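Long-range contacts in oligogalacturonate lyase (Yersinia enterocolitica subsp. enterocolitica, PDB 3PE7), which breaks down short pectin-derived oligogalacturonates in the cytoplasm by beta-elimination, using a seven-bladed beta-propeller that carries a manganese ion: residues Val31-Asn36 / Gly54-Pro59; Arg25-Asp30 / Lys374-Leu379; Gly4-Leu9 / Val71-Thr76. All blocks are in the same frame, centred on the assembly; numbering follows the deposited sequence.

Interaction 1: residues Val31-Asn36 / Gly54-Pro59; sequences VTCHRN and GAFDGP. With CA (calcium ion), chain C.
Val31 meets Phe56 much as a knob meets a plate: its CG1 methyl sits over one face of the ring, 4.0 Å from the ring centroid and 15° off the normal, displaced a little toward the rim. The two side chains cross at about a right angle. Val31 CG1 reaches the ring because it stands anti to the backbone N (chi1 178°), and the same Val31 CG1 settles against the start of the turn, 3.7 Å from the backbone N of Phe56, with the CB of Ala55 at 4.0 Å. Cys33 meets the ring farther along, where its SG approaches the CE2 and CZ end of the Phe56 ring obliquely, 3.7 Å from CE2, a sulfur-aromatic contact. At Gly54 the backbones come close, its CA 4.2 Å from Cys33 CA, as an antiparallel non-hydrogen-bonded pair, and Gly54 CA also lies against the sulfur, 3.9 Å from Cys33 SG. In the propeller, this is the place where the short strand 33-34, an outermost strand of its antiparallel sheet, lies beside the end of strand 49-54. Directly after that strand the chain bends through a type I turn from Ala55 to Gly58, closed by a bond from Gly58 N to Ala55 O. The CB of Ala55 is pressed against the carbonyl of Thr32, 3.4 Å from its O. Tyr63 meets the Phe56 ring edge-to-face. The turn also carries Asp57 away from strand 33-34 to the first calcium ion, which its OD1 binds at 2.4 Å together with the carbonyl O of Met1 and three waters. The other carboxylate oxygen, OD2, accepts a bond from one of those waters.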
ATOM      1  N   VAL A  31      17.934 -12.756  -5.308  1.00 11.30           N
ATOM      2  CA  VAL A  31      17.019 -13.080  -4.197  1.00  9.65           C
ATOM      3  C   VAL A  31      15.777 -12.188  -4.330  1.00 10.26           C
ATOM      4  O   VAL A  31      15.910 -10.974  -4.466  1.00  9.88           O
ATOM      5  CB  VAL A  31      17.688 -12.841  -2.823  1.00 10.40           C
ATOM      6  CG1 VAL A  31      16.700 -13.135  -1.661  1.00 11.39           C
ATOM      7  CG2 VAL A  31      18.966 -13.659  -2.737  1.00  9.63           C
ATOM      8  N   THR A  32      14.588 -12.783  -4.281  1.00  8.74           N
ATOM      9  CA  THR A  32      13.364 -11.981  -4.352  1.00  8.99           C
ATOM     10  C   THR A  32      13.219 -11.102  -3.118  1.00  9.41           C
ATOM     11  O   THR A  32      13.143 -11.601  -1.997  1.00  9.67           O
ATOM     12  CB  THR A  32      12.119 -12.881  -4.532  1.00  9.11           C
ATOM     13  OG1 THR A  32      12.215 -13.519  -5.809  1.00  8.81           O
ATOM     14  CG2 THR A  32      10.814 -12.070  -4.438  1.00  8.60           C
ATOM     15  N   CYS A  33      13.224  -9.784  -3.338  1.00  9.32           N
ATOM     16  CA  CYS A  33      12.975  -8.803  -2.276  1.00  9.59           C
ATOM     17  C   CYS A  33      11.980  -7.776  -2.807  1.00  9.08           C
ATOM     18  O   CYS A  33      11.982  -7.438  -3.996  1.00  9.67           O
ATOM     19  CB  CYS A  33      14.266  -8.075  -1.882  1.00  9.75           C
ATOM     20  SG  CYS A  33      15.556  -9.175  -1.222  1.00 10.64           S
ATOM     21  N   HIS A  34      11.125  -7.272  -1.938  1.00  8.58           N
ATOM     22  CA  HIS A  34      10.144  -6.298  -2.397  1.00  8.07           C
ATOM     23  C   HIS A  34       9.790  -5.329  -1.291  1.00  8.39           C
ATOM     24  O   HIS A  34       9.904  -5.641  -0.107  1.00  8.54           O
ATOM     25  CB  HIS A  34       8.856  -7.001  -2.868  1.00  8.31           C
ATOM     26  CG  HIS A  34       8.132  -7.684  -1.753  1.00  8.16           C
ATOM     27  ND1 HIS A  34       7.214  -7.030  -0.957  1.00  7.80           N
ATOM     28  CD2 HIS A  34       8.257  -8.933  -1.243  1.00  7.92           C
ATOM     29  CE1 HIS A  34       6.760  -7.873  -0.040  1.00  8.64           C
ATOM     30  NE2 HIS A  34       7.387  -9.029  -0.184  1.00  9.11           N
ATOM     31  N   ARG A  35       9.351  -4.138  -1.687  1.00  8.87           N
ATOM     32  CA  ARG A  35       8.875  -3.171  -0.701  1.00  9.32           C
ATOM     33  C   ARG A  35       7.460  -3.514  -0.234  1.00  9.50           C
ATOM     34  O   ARG A  35       6.771  -4.312  -0.872  1.00  9.05           O
ATOM     35  CB  ARG A  35       8.940  -1.777  -1.320  1.00  9.88           C
ATOM     36  CG  ARG A  35       7.821  -1.581  -2.302  1.00 12.30           C
ATOM     37  CD  ARG A  35       6.710  -0.863  -1.513  1.00 20.31           C
ATOM     38  NE  ARG A  35       7.016   0.499  -1.712  1.00 14.54           N
ATOM     39  CZ  ARG A  35       6.834   1.557  -0.936  1.00 11.63           C
ATOM     40  NH1 ARG A  35       6.277   1.551   0.288  1.00  9.64           N
ATOM     41  NH2 ARG A  35       7.270   2.679  -1.466  1.00 10.19           N
ATOM     42  N   ASN A  36       7.002  -2.906   0.866  1.00  9.27           N
ATOM     43  CA  ASN A  36       5.644  -3.135   1.367  1.00  9.55           C
ATOM     44  C   ASN A  36       4.598  -2.320   0.591  1.00  8.82           C
ATOM     45  O   ASN A  36       4.950  -1.596  -0.352  1.00  9.08           O
ATOM     46  CB  ASN A  36       5.572  -2.868   2.891  1.00  8.46           C
ATOM     47  CG  ASN A  36       5.627  -1.373   3.256  1.00 10.14           C
ATOM     48  OD1 ASN A  36       5.258  -0.990   4.378  1.00 10.28           O
ATOM     49  ND2 ASN A  36       6.097  -0.546   2.347  1.00  7.87           N
ATOM     50  N   GLY A  54      12.042 -10.043   2.122  1.00  8.78           N
ATOM     51  CA  GLY A  54      13.147 -10.698   1.420  1.00  8.97           C
ATOM     52  C   GLY A  54      13.091 -12.205   1.580  1.00  9.22           C
ATOM     53  O   GLY A  54      12.490 -12.721   2.519  1.00  9.29           O
ATOM     54  N   ALA A  55      13.705 -12.909   0.631  1.00 10.09           N
ATOM     55  CA  ALA A  55      13.619 -14.372   0.592  1.00 10.18           C
ATOM     56  C   ALA A  55      14.902 -15.088   1.039  1.00 10.20           C
ATOM     57  O   ALA A  55      15.038 -16.274   0.811  1.00 10.75           O
ATOM     58  CB  ALA A  55      13.211 -14.830  -0.818  1.00 10.10           C
ATOM     59  N   PHE A  56      15.810 -14.383   1.725  1.00 10.32           N
ATOM     60  CA  PHE A  56      17.148 -14.920   2.012  1.00 10.79           C
ATOM     61  C   PHE A  56      17.117 -16.240   2.787  1.00 11.35           C
ATOM     62  O   PHE A  56      17.915 -17.144   2.498  1.00 12.08           O
ATOM     63  CB  PHE A  56      17.967 -13.904   2.825  1.00 11.08           C
ATOM     64  CG  PHE A  56      18.150 -12.576   2.124  1.00 10.77           C
ATOM     65  CD1 PHE A  56      19.174 -12.398   1.205  1.00 11.87           C
ATOM     66  CD2 PHE A  56      17.284 -11.513   2.395  1.00 10.75           C
ATOM     67  CE1 PHE A  56      19.349 -11.171   0.550  1.00 12.79           C
ATOM     68  CE2 PHE A  56      17.447 -10.272   1.752  1.00 10.28           C
ATOM     69  CZ  PHE A  56      18.479 -10.106   0.832  1.00 11.69           C
ATOM     70  N   ASP A  57      16.204 -16.346   3.759  1.00 11.88           N
ATOM     71  CA  ASP A  57      16.106 -17.519   4.653  1.00 12.49           C
ATOM     72  C   ASP A  57      15.343 -18.684   3.991  1.00 12.42           C
ATOM     73  O   ASP A  57      15.308 -19.818   4.525  1.00 12.76           O
ATOM     74  CB  ASP A  57      15.400 -17.105   5.950  1.00 12.71           C
ATOM     75  CG  ASP A  57      15.706 -18.036   7.138  1.00 13.65           C
ATOM     76  OD1 ASP A  57      16.727 -18.755   7.118  1.00 13.24           O
ATOM     77  OD2 ASP A  57      14.912 -18.013   8.102  1.00 15.87           O
ATOM     78  N   GLY A  58      14.732 -18.414   2.836  1.00 11.51           N
ATOM     79  CA  GLY A  58      13.940 -19.438   2.117  1.00 11.62           C
ATOM     80  C   GLY A  58      12.555 -18.918   1.774  1.00 11.78           C
ATOM     81  O   GLY A  58      12.272 -18.640   0.600  1.00 11.07           O
ATOM     82  N   PRO A  59      11.700 -18.747   2.800  1.00 11.29           N
ATOM     83  CA  PRO A  59      10.421 -18.101   2.520  1.00 10.87           C
ATOM     84  C   PRO A  59      10.589 -16.585   2.486  1.00 10.55           C
ATOM     85  O   PRO A  59      11.701 -16.095   2.572  1.00 10.42           O
ATOM     86  CB  PRO A  59       9.536 -18.507   3.694  1.00 11.73           C
ATOM     87  CG  PRO A  59      10.474 -18.853   4.803  1.00 12.64           C
ATOM     88  CD  PRO A  59      11.870 -19.075   4.230  1.00 11.39           C
TER
HETATM   89 CA    CA C 390      17.247 -20.568   8.615  1.00 17.58          CA
HETATM   90  O   HOH W   1      15.214 -20.011   9.751  1.00 17.89           O
HETATM   91  O   HOH W   2      18.082 -21.300  10.742  1.00 21.01           O
HETATM   92  O   HOH W   3      19.266 -21.115   7.413  1.00 28.35           O

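Interaction 2: residues Arg25-Asp30 / Lys374-Leu379; sequences RLTPPD and KPALYL
Leu26 and Leu377 are joined by a nearly straight backbone bond, Leu26 N to Leu377 O at 2.8 Å, beside the antiparallel non-hydrogen-bonded pair of Arg25 and Tyr378. One residue on, a side chain takes over the acceptor role: Thr27 OG1 receives Leu377 N at 3.0 Å and 163°. With OG1 between the backbone N and the carbonyl carbon (chi1 59°), the hydroxyl faces the strand, and it also bonds a water whose O lies 2.9 Å from Pro375 O. Farther along, Lys374 N gives its hydrogen to Pro29 O at 2.9 Å, in the carbonyl plane and on a lone pair. The extended Lys374 chain then brings NZ to Asp30 O at 2.8 Å, from above that carbonyl's plane. Arg25 runs alongside Tyr378, its CG 3.5 Å from CE2, then bends at chi3, and Pro29 CD lies over the centre of one guanidinium face; NH2 finds its charge partner in Asp12. Leu26 CD1 and Leu379 CD1 add an apolar touch. Such pairing of strand 22-25, from the N-terminal part of the chain, with C-terminal strand 376-381 is the molecular velcro that closes many beta-propellers.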
ATOM      1  N   ARG A  25      20.122   0.474  -6.539  1.00  9.98           N
ATOM      2  CA  ARG A  25      19.496  -0.809  -6.205  1.00  9.56           C
ATOM      3  C   ARG A  25      20.013  -1.270  -4.847  1.00 10.36           C
ATOM      4  O   ARG A  25      21.231  -1.315  -4.618  1.00 11.12           O
ATOM      5  CB  ARG A  25      19.861  -1.851  -7.249  1.00  9.76           C
ATOM      6  CG  ARG A  25      19.120  -3.174  -7.080  1.00  9.25           C
ATOM      7  CD  ARG A  25      19.466  -4.105  -8.200  1.00 11.18           C
ATOM      8  NE  ARG A  25      20.869  -4.532  -8.115  1.00 11.60           N
ATOM      9  CZ  ARG A  25      21.562  -5.011  -9.140  1.00 11.26           C
ATOM     10  NH1 ARG A  25      21.002  -5.121 -10.335  1.00 10.97           N
ATOM     11  NH2 ARG A  25      22.836  -5.381  -8.959  1.00 11.77           N
ATOM     12  N   LEU A  26      19.084  -1.626  -3.966  1.00  9.31           N
ATOM     13  CA  LEU A  26      19.423  -1.891  -2.564  1.00  9.49           C
ATOM     14  C   LEU A  26      19.591  -3.371  -2.243  1.00  9.77           C
ATOM     15  O   LEU A  26      20.209  -3.719  -1.238  1.00 10.39           O
ATOM     16  CB  LEU A  26      18.346  -1.309  -1.649  1.00  9.60           C
ATOM     17  CG  LEU A  26      18.020   0.184  -1.760  1.00 11.05           C
ATOM     18  CD1 LEU A  26      16.874   0.515  -0.821  1.00  8.32           C
ATOM     19  CD2 LEU A  26      19.229   1.046  -1.433  1.00 11.50           C
ATOM     20  N   THR A  27      19.015  -4.233  -3.077  1.00 10.20           N
ATOM     21  CA  THR A  27      18.965  -5.674  -2.791  1.00 10.23           C
ATOM     22  C   THR A  27      19.459  -6.466  -4.007  1.00 10.24           C
ATOM     23  O   THR A  27      19.387  -5.964  -5.152  1.00 10.27           O
ATOM     24  CB  THR A  27      17.517  -6.128  -2.417  1.00  9.50           C
ATOM     25  OG1 THR A  27      16.635  -5.834  -3.502  1.00 10.19           O
ATOM     26  CG2 THR A  27      17.022  -5.408  -1.160  1.00 10.49           C
ATOM     27  N   PRO A  28      19.982  -7.684  -3.772  1.00 10.41           N
ATOM     28  CA  PRO A  28      20.566  -8.467  -4.859  1.00 11.01           C
ATOM     29  C   PRO A  28      19.499  -9.210  -5.673  1.00 11.83           C
ATOM     30  O   PRO A  28      18.693  -9.936  -5.083  1.00 11.67           O
ATOM     31  CB  PRO A  28      21.485  -9.458  -4.122  1.00 10.67           C
ATOM     32  CG  PRO A  28      20.820  -9.661  -2.777  1.00 10.37           C
ATOM     33  CD  PRO A  28      20.154  -8.338  -2.448  1.00 10.30           C
ATOM     34  N   PRO A  29      19.505  -9.045  -7.010  1.00 12.21           N
ATOM     35  CA  PRO A  29      18.405  -9.560  -7.828  1.00 12.66           C
ATOM     36  C   PRO A  29      18.458 -11.071  -8.070  1.00 12.71           C
ATOM     37  O   PRO A  29      17.696 -11.579  -8.896  1.00 13.52           O
ATOM     38  CB  PRO A  29      18.531  -8.759  -9.133  1.00 12.54           C
ATOM     39  CG  PRO A  29      19.980  -8.402  -9.215  1.00 13.72           C
ATOM     40  CD  PRO A  29      20.379  -8.139  -7.783  1.00 12.23           C
ATOM     41  N   ASP A  30      19.341 -11.775  -7.364  1.00 13.14           N
ATOM     42  CA  ASP A  30      19.242 -13.233  -7.327  1.00 13.25           C
ATOM     43  C   ASP A  30      18.436 -13.697  -6.115  1.00 12.32           C
ATOM     44  O   ASP A  30      18.276 -14.909  -5.904  1.00 12.87           O
ATOM     45  CB  ASP A  30      20.629 -13.902  -7.338  1.00 14.63           C
ATOM     46  CG  ASP A  30      21.383 -13.695  -6.053  1.00 17.70           C
ATOM     47  OD1 ASP A  30      21.437 -12.552  -5.540  1.00 18.44           O
ATOM     48  OD2 ASP A  30      21.904 -14.697  -5.519  1.00 23.36           O
ATOM     49  N   LYS A 374      15.185 -11.052 -10.339  1.00 10.08           N
ATOM     50  CA  LYS A 374      14.066 -11.213  -9.422  1.00  9.66           C
ATOM     51  C   LYS A 374      13.684  -9.822  -8.911  1.00  8.40           C
ATOM     52  O   LYS A 374      14.455  -8.875  -9.081  1.00  8.31           O
ATOM     53  CB  LYS A 374      14.459 -12.149  -8.282  1.00  9.63           C
ATOM     54  CG  LYS A 374      14.761 -13.580  -8.766  1.00 11.92           C
ATOM     55  CD  LYS A 374      15.338 -14.395  -7.639  1.00 13.24           C
ATOM     56  CE  LYS A 374      15.642 -15.814  -8.070  1.00 17.78           C
ATOM     57  NZ  LYS A 374      16.283 -16.522  -6.919  1.00 20.04           N
ATOM     58  N   PRO A 375      12.511  -9.704  -8.270  1.00  8.20           N
ATOM     59  CA  PRO A 375      12.147  -8.446  -7.611  1.00  7.61           C
ATOM     60  C   PRO A 375      13.259  -7.907  -6.695  1.00  7.65           C
ATOM     61  O   PRO A 375      13.882  -8.666  -5.940  1.00  7.68           O
ATOM     62  CB  PRO A 375      10.926  -8.832  -6.783  1.00  7.65           C
ATOM     63  CG  PRO A 375      10.291  -9.939  -7.602  1.00  7.41           C
ATOM     64  CD  PRO A 375      11.460 -10.731  -8.116  1.00  7.74           C
ATOM     65  N   ALA A 376      13.502  -6.603  -6.787  1.00  7.61           N
ATOM     66  CA  ALA A 376      14.505  -5.928  -5.962  1.00  7.63           C
ATOM     67  C   ALA A 376      13.985  -4.537  -5.605  1.00  8.01           C
ATOM     68  O   ALA A 376      13.027  -4.044  -6.216  1.00  7.92           O
ATOM     69  CB  ALA A 376      15.875  -5.835  -6.721  1.00  8.76           C
ATOM     70  N   LEU A 377      14.620  -3.914  -4.622  1.00  7.77           N
ATOM     71  CA  LEU A 377      14.276  -2.560  -4.193  1.00  8.19           C
ATOM     72  C   LEU A 377      15.215  -1.530  -4.814  1.00  7.70           C
ATOM     73  O   LEU A 377      16.426  -1.742  -4.916  1.00  8.73           O
ATOM     74  CB  LEU A 377      14.317  -2.443  -2.658  1.00  9.47           C
ATOM     75  CG  LEU A 377      13.058  -2.981  -1.943  1.00 10.59           C
ATOM     76  CD1 LEU A 377      13.118  -4.499  -1.816  1.00 13.37           C
ATOM     77  CD2 LEU A 377      12.886  -2.319  -0.594  1.00 13.12           C
ATOM     78  N   TYR A 378      14.629  -0.408  -5.223  1.00  8.36           N
ATOM     79  CA  TYR A 378      15.349   0.699  -5.870  1.00  7.47           C
ATOM     80  C   TYR A 378      14.947   2.028  -5.266  1.00  7.46           C
ATOM     81  O   TYR A 378      13.784   2.231  -4.882  1.00  6.98           O
ATOM     82  CB  TYR A 378      15.018   0.768  -7.371  1.00  7.61           C
ATOM     83  CG  TYR A 378      15.379  -0.480  -8.108  1.00  7.06           C
ATOM     84  CD1 TYR A 378      14.534  -1.601  -8.070  1.00  7.99           C
ATOM     85  CD2 TYR A 378      16.584  -0.570  -8.814  1.00  8.77           C
ATOM     86  CE1 TYR A 378      14.877  -2.785  -8.728  1.00  7.05           C
ATOM     87  CE2 TYR A 378      16.941  -1.758  -9.477  1.00  8.62           C
ATOM     88  CZ  TYR A 378      16.060  -2.849  -9.424  1.00  7.47           C
ATOM     89  OH  TYR A 378      16.390  -4.006 -10.063  1.00  8.96           O
ATOM     90  N   LEU A 379      15.920   2.933  -5.196  1.00  8.12           N
ATOM     91  CA  LEU A 379      15.689   4.340  -4.865  1.00  8.75           C
ATOM     92  C   LEU A 379      16.103   5.208  -6.057  1.00  9.37           C
ATOM     93  O   LEU A 379      17.268   5.195  -6.461  1.00  9.94           O
ATOM     94  CB  LEU A 379      16.483   4.742  -3.612  1.00  9.13           C
ATOM     95  CG  LEU A 379      15.971   4.222  -2.266  1.00  9.18           C
ATOM     96  CD1 LEU A 379      17.016   4.412  -1.160  1.00 11.30           C
ATOM     97  CD2 LEU A 379      14.639   4.935  -1.917  1.00  9.44           C
TER
HETATM   98  O   HOH W   4      16.426  -8.246  -4.708  1.00  8.88           O

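Interaction 3: residues Gly4-Leu9 / Val71-Thr76; sequences GKQIPL and VATQLT
Ile7 and Ala72 form the centre of this strand pair, exchanging two backbone bonds: Ile7 N to Ala72 O and Ala72 N to Ile7 O, each 2.9 Å. On the face they share, Ile7 CG1 lies 4.0 Å from Ala72 CB, and Leu9 CD1 comes to 4.1 Å of the same methyl. The small alanine is thus overlapped by two larger apolar side chains. The reverse face carries Gln6 and Pro8 from one strand, Val71 and Thr73 from the other. Gln6 crosses Val71 at a slant, with the CG1 of Val71 3.6 Å from Gln6 CB and 3.5 Å from Gln6 OE1. That valine methyl lies anti to its own backbone N (chi1 173°), which puts it against both the CB and the amide oxygen of the glutamine. Beside Thr73 the Gln6 side chain runs in the same direction, Gln6 CG lying 3.6 Å from Thr73 OG1.

Outside this core the pairing continues past the regular part of strand 6-8. Gln74 N donates to Lys5 O nearly in line with the carbonyl, and Gly4 N returns a bond to Gln74 O at 2.8 Å. Gly4 has a positive phi of 92° where the chain enters the pairing. Gln74 itself is positioned from farther out. Its NE2 donates to Thr76 O, which lies in the plane of the amide and helps fix the rotation of the group. NE2 also donates to Asp57 OD2, making Gln74 a second-shell residue of the first calcium site, while its side chain rests on Met1, a ligand of the same ion.

Beyond these contacts, Ile7 leans on Phe56, and Leu9 on Leu65. Strand 6-8 is an outermost strand of its antiparallel sheet, strand 71-74 is its neighbour, and strand 61-66 follows on the far side of 71-74.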
ATOM      1  N   GLY A   4      16.935 -12.231  13.782  1.00 18.14           N
ATOM      2  CA  GLY A   4      18.076 -11.583  14.426  1.00 18.27           C
ATOM      3  C   GLY A   4      19.388 -11.639  13.659  1.00 18.74           C
ATOM      4  O   GLY A   4      20.326 -10.901  13.977  1.00 19.29           O
ATOM      5  N   LYS A   5      19.468 -12.501  12.651  1.00 18.64           N
ATOM      6  CA  LYS A   5      20.688 -12.596  11.858  1.00 19.13           C
ATOM      7  C   LYS A   5      20.824 -11.377  10.954  1.00 18.62           C
ATOM      8  O   LYS A   5      19.835 -10.788  10.533  1.00 17.74           O
ATOM      9  CB  LYS A   5      20.726 -13.891  11.041  1.00 19.86           C
ATOM     10  CG  LYS A   5      20.716 -15.181  11.873  1.00 22.34           C
ATOM     11  CD  LYS A   5      21.652 -15.112  13.068  1.00 25.98           C
ATOM     12  CE  LYS A   5      21.765 -16.465  13.761  1.00 29.91           C
ATOM     13  NZ  LYS A   5      22.688 -17.331  12.975  1.00 32.33           N
ATOM     14  N   GLN A   6      22.069 -11.017  10.669  1.00 18.81           N
ATOM     15  CA  GLN A   6      22.371  -9.840   9.868  1.00 19.10           C
ATOM     16  C   GLN A   6      23.045 -10.273   8.592  1.00 19.16           C
ATOM     17  O   GLN A   6      23.832 -11.226   8.585  1.00 19.13           O
ATOM     18  CB  GLN A   6      23.279  -8.883  10.645  1.00 19.07           C
ATOM     19  CG  GLN A   6      22.616  -8.278  11.877  1.00 21.30           C
ATOM     20  CD  GLN A   6      23.567  -7.441  12.732  1.00 25.88           C
ATOM     21  OE1 GLN A   6      24.386  -6.666  12.222  1.00 29.48           O
ATOM     22  NE2 GLN A   6      23.434  -7.570  14.040  1.00 28.45           N
ATOM     23  N   ILE A   7      22.725  -9.581   7.504  1.00 19.23           N
ATOM     24  CA  ILE A   7      23.410  -9.797   6.230  1.00 19.94           C
ATOM     25  C   ILE A   7      23.788  -8.459   5.625  1.00 19.54           C
ATOM     26  O   ILE A   7      22.983  -7.526   5.646  1.00 19.52           O
ATOM     27  CB  ILE A   7      22.573 -10.587   5.203  1.00 20.25           C
ATOM     28  CG1 ILE A   7      21.146 -10.058   5.132  1.00 21.57           C
ATOM     29  CG2 ILE A   7      22.601 -12.062   5.534  1.00 22.94           C
ATOM     30  CD1 ILE A   7      20.425 -10.499   3.901  1.00 26.18           C
ATOM     31  N   PRO A   8      25.024  -8.358   5.103  1.00 19.13           N
ATOM     32  CA  PRO A   8      25.441  -7.121   4.447  1.00 18.43           C
ATOM     33  C   PRO A   8      24.951  -7.066   3.005  1.00 17.22           C
ATOM     34  O   PRO A   8      25.033  -8.058   2.271  1.00 17.43           O
ATOM     35  CB  PRO A   8      26.968  -7.195   4.495  1.00 18.41           C
ATOM     36  CG  PRO A   8      27.281  -8.668   4.508  1.00 19.66           C
ATOM     37  CD  PRO A   8      26.126  -9.333   5.234  1.00 19.75           C
ATOM     38  N   LEU A   9      24.431  -5.914   2.599  1.00 16.05           N
ATOM     39  CA  LEU A   9      23.981  -5.776   1.225  1.00 15.41           C
ATOM     40  C   LEU A   9      24.864  -4.806   0.474  1.00 15.12           C
ATOM     41  O   LEU A   9      25.345  -3.832   1.050  1.00 15.28           O
ATOM     42  CB  LEU A   9      22.534  -5.303   1.180  1.00 14.96           C
ATOM     43  CG  LEU A   9      21.506  -6.180   1.895  1.00 15.82           C
ATOM     44  CD1 LEU A   9      20.146  -5.561   1.696  1.00 14.55           C
ATOM     45  CD2 LEU A   9      21.536  -7.599   1.366  1.00 16.45           C
ATOM     46  N   VAL A  71      23.441  -2.935   6.306  1.00 14.71           N
ATOM     47  CA  VAL A  71      23.145  -4.220   6.924  1.00 14.62           C
ATOM     48  C   VAL A  71      21.650  -4.407   7.098  1.00 13.75           C
ATOM     49  O   VAL A  71      20.960  -3.507   7.575  1.00 13.72           O
ATOM     50  CB  VAL A  71      23.895  -4.386   8.286  1.00 14.64           C
ATOM     51  CG1 VAL A  71      23.438  -5.659   9.014  1.00 16.50           C
ATOM     52  CG2 VAL A  71      25.404  -4.404   8.054  1.00 16.99           C
ATOM     53  N   ALA A  72      21.155  -5.576   6.673  1.00 14.06           N
ATOM     54  CA  ALA A  72      19.759  -5.961   6.869  1.00 13.26           C
ATOM     55  C   ALA A  72      19.657  -6.955   8.022  1.00 13.48           C
ATOM     56  O   ALA A  72      20.391  -7.949   8.069  1.00 13.84           O
ATOM     57  CB  ALA A  72      19.227  -6.586   5.611  1.00 13.32           C
ATOM     58  N   THR A  73      18.750  -6.694   8.949  1.00 12.59           N
ATOM     59  CA  THR A  73      18.507  -7.630  10.039  1.00 12.01           C
ATOM     60  C   THR A  73      17.186  -8.358   9.785  1.00 11.81           C
ATOM     61  O   THR A  73      16.170  -7.717   9.532  1.00 11.90           O
ATOM     62  CB  THR A  73      18.450  -6.890  11.388  1.00 11.99           C
ATOM     63  OG1 THR A  73      19.683  -6.183  11.589  1.00 13.87           O
ATOM     64  CG2 THR A  73      18.228  -7.894  12.560  1.00 13.75           C
ATOM     65  N   GLN A  74      17.209  -9.686   9.857  1.00 11.38           N
ATOM     66  CA  GLN A  74      15.988 -10.476   9.714  1.00 11.70           C
ATOM     67  C   GLN A  74      15.115 -10.304  10.938  1.00 11.88           C
ATOM     68  O   GLN A  74      15.565 -10.563  12.073  1.00 13.03           O
ATOM     69  CB  GLN A  74      16.322 -11.962   9.508  1.00 11.42           C
ATOM     70  CG  GLN A  74      15.091 -12.810   9.181  1.00 10.77           C
ATOM     71  CD  GLN A  74      15.449 -14.230   8.821  1.00 11.60           C
ATOM     72  OE1 GLN A  74      16.587 -14.515   8.429  1.00 12.43           O
ATOM     73  NE2 GLN A  74      14.468 -15.127   8.906  1.00 12.61           N
ATOM     74  N   LEU A  75      13.874  -9.883  10.709  1.00 11.05           N
ATOM     75  CA  LEU A  75      12.927  -9.545  11.786  1.00 11.26           C
ATOM     76  C   LEU A  75      11.988 -10.690  12.130  1.00 11.53           C
ATOM     77  O   LEU A  75      11.615 -10.856  13.282  1.00 11.84           O
ATOM     78  CB  LEU A  75      12.082  -8.325  11.413  1.00 11.44           C
ATOM     79  CG  LEU A  75      12.825  -7.024  11.073  1.00  9.75           C
ATOM     80  CD1 LEU A  75      11.790  -5.950  10.720  1.00  9.52           C
ATOM     81  CD2 LEU A  75      13.669  -6.574  12.264  1.00 10.62           C
ATOM     82  N   THR A  76      11.540 -11.415  11.112  1.00 11.86           N
ATOM     83  CA  THR A  76      10.581 -12.504  11.316  1.00 12.09           C
ATOM     84  C   THR A  76      11.123 -13.774  10.623  1.00 12.80           C
ATOM     85  O   THR A  76      12.003 -13.695   9.755  1.00 11.55           O
ATOM     86  CB  THR A  76       9.172 -12.136  10.778  1.00 12.48           C
ATOM     87  OG1 THR A  76       9.219 -11.967   9.347  1.00 12.18           O
ATOM     88  CG2 THR A  76       8.642 -10.845  11.413  1.00 11.18           C
TER

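Overall arrangement
Read from the N terminus, residues 4-9 come first and pair with 71-76, so interaction 3 closes a loop of some sixty residues. Residues 25-30 follow, and their partner lies near the C terminus: interaction 2 spans almost the whole chain and crosses interaction 3, since their segments alternate. Interaction 1 is a short closure, 31-36 with 54-59, lying within both larger loops. Interactions 1 and 3 belong to the same antiparallel sheet and meet at the calcium-binding turn, where Phe56 also packs on Leu9. Interaction 2 belongs to the adjoining sheet, reaching interaction 1 through Cys33 and Pro375, and interaction 3 through Leu26 and Leu9.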